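Putative acetyltransferase (Streptococcus mutans, PDB 4E2A) probably transfers an acyl group, most likely acetyl from a coenzyme A thioester, to an as yet unidentified acceptor. Local coordinates at residues B[122-128]-B[157-163]. Residues are numbered along the deposited sequence; the frame is centred on the assembly and turned at random.
Sequences LEDAFEI and SGLSWVW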
ATOM      1  N   LEU B 122      16.266  -3.594   0.805  1.00 38.32           N
ATOM      2  CA  LEU B 122      17.646  -4.005   0.591  1.00 36.21           C
ATOM      3  C   LEU B 122      18.590  -3.040   1.268  1.00 42.77           C
ATOM      4  O   LEU B 122      18.229  -1.904   1.553  1.00 44.31           O
ATOM      5  CB  LEU B 122      17.978  -4.035  -0.909  1.00 37.53           C
ATOM      6  CG  LEU B 122      17.191  -4.995  -1.788  1.00 32.52           C
ATOM      7  CD1 LEU B 122      17.471  -4.720  -3.278  1.00 28.68           C
ATOM      8  CD2 LEU B 122      17.535  -6.453  -1.391  1.00 36.45           C
ATOM      9  N   GLU B 123      19.817  -3.483   1.500  1.00 43.02           N
ATOM     10  CA  GLU B 123      20.834  -2.597   2.023  1.00 46.40           C
ATOM     11  C   GLU B 123      21.630  -1.979   0.870  1.00 45.69           C
ATOM     12  O   GLU B 123      21.825  -2.614  -0.166  1.00 30.88           O
ATOM     13  CB  GLU B 123      21.762  -3.363   2.971  1.00 55.10           C
ATOM     14  CG  GLU B 123      21.069  -3.895   4.222  1.00 64.64           C
ATOM     15  CD  GLU B 123      21.872  -4.985   4.927  1.00 78.52           C
ATOM     16  OE1 GLU B 123      21.251  -5.848   5.592  1.00 68.51           O
ATOM     17  OE2 GLU B 123      23.122  -4.979   4.815  1.00 71.06           O
ATOM     18  N   ASP B 124      22.094  -0.744   1.049  1.00 32.35           N
ATOM     19  CA  ASP B 124      22.941  -0.119   0.040  1.00 35.02           C
ATOM     20  C   ASP B 124      22.286  -0.139  -1.326  1.00 31.33           C
ATOM     21  O   ASP B 124      22.948  -0.488  -2.326  1.00 26.01           O
ATOM     22  CB  ASP B 124      24.284  -0.846  -0.063  1.00 39.92           C
ATOM     23  CG  ASP B 124      25.318  -0.281   0.869  1.00 56.59           C
ATOM     24  OD1 ASP B 124      26.097  -1.076   1.445  1.00 69.40           O
ATOM     25  OD2 ASP B 124      25.347   0.959   1.025  1.00 53.89           O
ATOM     26  N   ALA B 125      21.006   0.239  -1.355  1.00 28.18           N
ATOM     27  CA  ALA B 125      20.163   0.129  -2.547  1.00 28.77           C
ATOM     28  C   ALA B 125      19.672   1.476  -3.096  1.00 28.18           C
ATOM     29  O   ALA B 125      19.627   2.475  -2.373  1.00 27.41           O
ATOM     30  CB  ALA B 125      18.984  -0.787  -2.274  1.00 27.37           C
ATOM     31  N   PHE B 126      19.284   1.451  -4.378  1.00 23.10           N
ATOM     32  CA  PHE B 126      18.859   2.595  -5.186  1.00 22.49           C
ATOM     33  C   PHE B 126      17.556   2.175  -5.908  1.00 24.56           C
ATOM     34  O   PHE B 126      17.511   1.131  -6.554  1.00 25.07           O
ATOM     35  CB  PHE B 126      19.994   2.881  -6.190  1.00 19.90           C
ATOM     36  CG  PHE B 126      19.783   4.065  -7.104  1.00 26.54           C
ATOM     37  CD1 PHE B 126      20.568   5.214  -6.966  1.00 26.44           C
ATOM     38  CD2 PHE B 126      18.896   4.000  -8.160  1.00 24.97           C
ATOM     39  CE1 PHE B 126      20.425   6.300  -7.824  1.00 23.32           C
ATOM     40  CE2 PHE B 126      18.744   5.089  -9.041  1.00 24.01           C
ATOM     41  CZ  PHE B 126      19.506   6.236  -8.870  1.00 25.47           C
ATOM     42  N   GLU B 127      16.513   2.994  -5.800  1.00 20.39           N
ATOM     43  CA  GLU B 127      15.179   2.659  -6.285  1.00 23.49           C
ATOM     44  C   GLU B 127      14.801   3.485  -7.514  1.00 21.03           C
ATOM     45  O   GLU B 127      14.969   4.688  -7.525  1.00 20.72           O
ATOM     46  CB  GLU B 127      14.129   2.907  -5.183  1.00 24.46           C
ATOM     47  CG  GLU B 127      12.682   2.742  -5.657  1.00 26.21           C
ATOM     48  CD  GLU B 127      11.641   3.174  -4.613  1.00 26.41           C
ATOM     49  OE1 GLU B 127      12.010   3.740  -3.573  1.00 23.52           O
ATOM     50  OE2 GLU B 127      10.439   2.948  -4.844  1.00 37.02           O
ATOM     51  N   ILE B 128      14.301   2.831  -8.553  1.00 25.59           N
ATOM     52  CA  ILE B 128      13.686   3.560  -9.659  1.00 26.32           C
ATOM     53  C   ILE B 128      12.181   3.546  -9.395  1.00 28.17           C
ATOM     54  O   ILE B 128      11.540   2.489  -9.473  1.00 26.72           O
ATOM     55  CB  ILE B 128      14.041   2.945 -11.027  1.00 22.33           C
ATOM     56  CG1 ILE B 128      15.567   2.882 -11.195  1.00 21.53           C
ATOM     57  CG2 ILE B 128      13.426   3.770 -12.152  1.00 26.30           C
ATOM     58  CD1 ILE B 128      16.025   1.886 -12.292  1.00 17.51           C
ATOM     59  N   SER B 157      26.322   5.768  -8.408  1.00 30.44           N
ATOM     60  CA  SER B 157      25.991   6.030  -7.008  1.00 35.03           C
ATOM     61  C   SER B 157      26.913   5.271  -6.060  1.00 30.96           C
ATOM     62  O   SER B 157      27.068   5.634  -4.892  1.00 26.71           O
ATOM     63  CB  SER B 157      24.557   5.620  -6.715  1.00 30.08           C
ATOM     64  OG  SER B 157      24.426   4.206  -6.683  1.00 31.97           O
ATOM     65  N   GLY B 158      27.500   4.194  -6.566  1.00 32.69           N
ATOM     66  CA  GLY B 158      28.375   3.363  -5.766  1.00 37.51           C
ATOM     67  C   GLY B 158      27.624   2.446  -4.822  1.00 35.39           C
ATOM     68  O   GLY B 158      28.239   1.768  -4.012  1.00 30.05           O
ATOM     69  N   LEU B 159      26.295   2.425  -4.917  1.00 35.66           N
ATOM     70  CA  LEU B 159      25.495   1.510  -4.106  1.00 29.26           C
ATOM     71  C   LEU B 159      25.585   0.087  -4.680  1.00 31.77           C
ATOM     72  O   LEU B 159      26.192  -0.124  -5.730  1.00 24.69           O
ATOM     73  CB  LEU B 159      24.049   2.006  -3.996  1.00 34.96           C
ATOM     74  CG  LEU B 159      23.952   3.383  -3.330  1.00 39.12           C
ATOM     75  CD1 LEU B 159      22.584   4.016  -3.522  1.00 28.06           C
ATOM     76  CD2 LEU B 159      24.304   3.273  -1.847  1.00 37.91           C
ATOM     77  N   SER B 160      25.009  -0.886  -3.977  1.00 23.10           N
ATOM     78  CA  SER B 160      25.153  -2.285  -4.362  1.00 31.41           C
ATOM     79  C   SER B 160      24.032  -2.805  -5.261  1.00 29.16           C
ATOM     80  O   SER B 160      24.264  -3.697  -6.063  1.00 26.73           O
ATOM     81  CB  SER B 160      25.302  -3.181  -3.130  1.00 26.97           C
ATOM     82  OG  SER B 160      26.507  -2.875  -2.447  1.00 33.80           O
ATOM     83  N   TRP B 161      22.835  -2.226  -5.138  1.00 25.32           N
ATOM     84  CA  TRP B 161      21.659  -2.721  -5.859  1.00 27.35           C
ATOM     85  C   TRP B 161      20.789  -1.578  -6.410  1.00 20.54           C
ATOM     86  O   TRP B 161      20.690  -0.500  -5.819  1.00 29.55           O
ATOM     87  CB  TRP B 161      20.808  -3.652  -4.967  1.00 24.73           C
ATOM     88  CG  TRP B 161      21.576  -4.769  -4.354  1.00 27.52           C
ATOM     89  CD1 TRP B 161      22.118  -4.802  -3.106  1.00 37.83           C
ATOM     90  CD2 TRP B 161      21.912  -6.024  -4.968  1.00 31.77           C
ATOM     91  NE1 TRP B 161      22.769  -6.001  -2.899  1.00 32.54           N
ATOM     92  CE2 TRP B 161      22.658  -6.763  -4.025  1.00 38.02           C
ATOM     93  CE3 TRP B 161      21.654  -6.585  -6.223  1.00 31.06           C
ATOM     94  CZ2 TRP B 161      23.151  -8.041  -4.303  1.00 34.70           C
ATOM     95  CZ3 TRP B 161      22.150  -7.861  -6.491  1.00 34.57           C
ATOM     96  CH2 TRP B 161      22.882  -8.569  -5.533  1.00 31.89           C
ATOM     97  N   VAL B 162      20.196  -1.822  -7.567  1.00 22.04           N
ATOM     98  CA  VAL B 162      19.108  -0.991  -8.065  1.00 23.14           C
ATOM     99  C   VAL B 162      17.901  -1.916  -8.150  1.00 19.36           C
ATOM    100  O   VAL B 162      18.019  -3.075  -8.560  1.00 25.23           O
ATOM    101  CB  VAL B 162      19.462  -0.352  -9.434  1.00 22.88           C
ATOM    102  CG1 VAL B 162      19.782  -1.418 -10.460  1.00 26.25           C
ATOM    103  CG2 VAL B 162      18.327   0.555  -9.942  1.00 26.03           C
ATOM    104  N   TRP B 163      16.752  -1.430  -7.697  1.00 22.20           N
ATOM    105  CA  TRP B 163      15.541  -2.228  -7.680  1.00 20.99           C
ATOM    106  C   TRP B 163      14.297  -1.458  -8.130  1.00 25.04           C
ATOM    107  O   TRP B 163      14.268  -0.226  -8.150  1.00 24.96           O
ATOM    108  CB  TRP B 163      15.313  -2.825  -6.281  1.00 21.86           C
ATOM    109  CG  TRP B 163      14.937  -1.818  -5.246  1.00 25.13           C
ATOM    110  CD1 TRP B 163      15.780  -1.004  -4.557  1.00 23.43           C
ATOM    111  CD2 TRP B 163      13.613  -1.516  -4.780  1.00 20.57           C
ATOM    112  NE1 TRP B 163      15.070  -0.233  -3.676  1.00 23.20           N
ATOM    113  CE2 TRP B 163      13.748  -0.517  -3.796  1.00 24.17           C
ATOM    114  CE3 TRP B 163      12.342  -1.998  -5.093  1.00 25.44           C
ATOM    115  CZ2 TRP B 163      12.638   0.018  -3.122  1.00 28.14           C
ATOM    116  CZ3 TRP B 163      11.244  -1.462  -4.426  1.00 29.51           C
ATOM    117  CH2 TRP B 163      11.401  -0.462  -3.460  1.00 29.52           C
TER
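Glu127 lies across one face of the Trp163 indole, its CG 4.0 Å from the centroid of the six-membered ring of Trp163. With CG anti to the backbone N (chi1 173°) and the chain extended, it runs on past the CZ2 and CH2 rim of Trp163, and its carboxylate ends up beyond that rim, its plane 18° from the ring's. Both polar ends are held outside this pair: Glu127 OE2 by Thr118, Trp163 NE1 by Gln117. On the same sheet face Leu122 folds back from the preceding loop, setting CD1 3.9 Å from Trp161 CB, while Ala125 CB meets Trp163 CD1 at 3.9 Å. Beneath them, strands 125-133 and 161-167 are the one parallel neighbouring pair in an otherwise antiparallel sheet, linked by the beta-alpha-beta crossover through helix 142-157, as in other GNAT enzymes. Phe126 N donates to Trp161 O, and Phe126 O receives Trp163 N at 2.9 Å. The opposite face, packed against that helix, carries Phe126 and Val162. Here Val162 CG2 comes 3.5 Å from Ile128 CD1 and also meets the Phe126 ring obliquely, whereas Leu159 CD1 reaches the ring's edge. Where the strands begin, Asp124 O accepts Ser160 N at 2.7 Å and, weakly, Trp161 N.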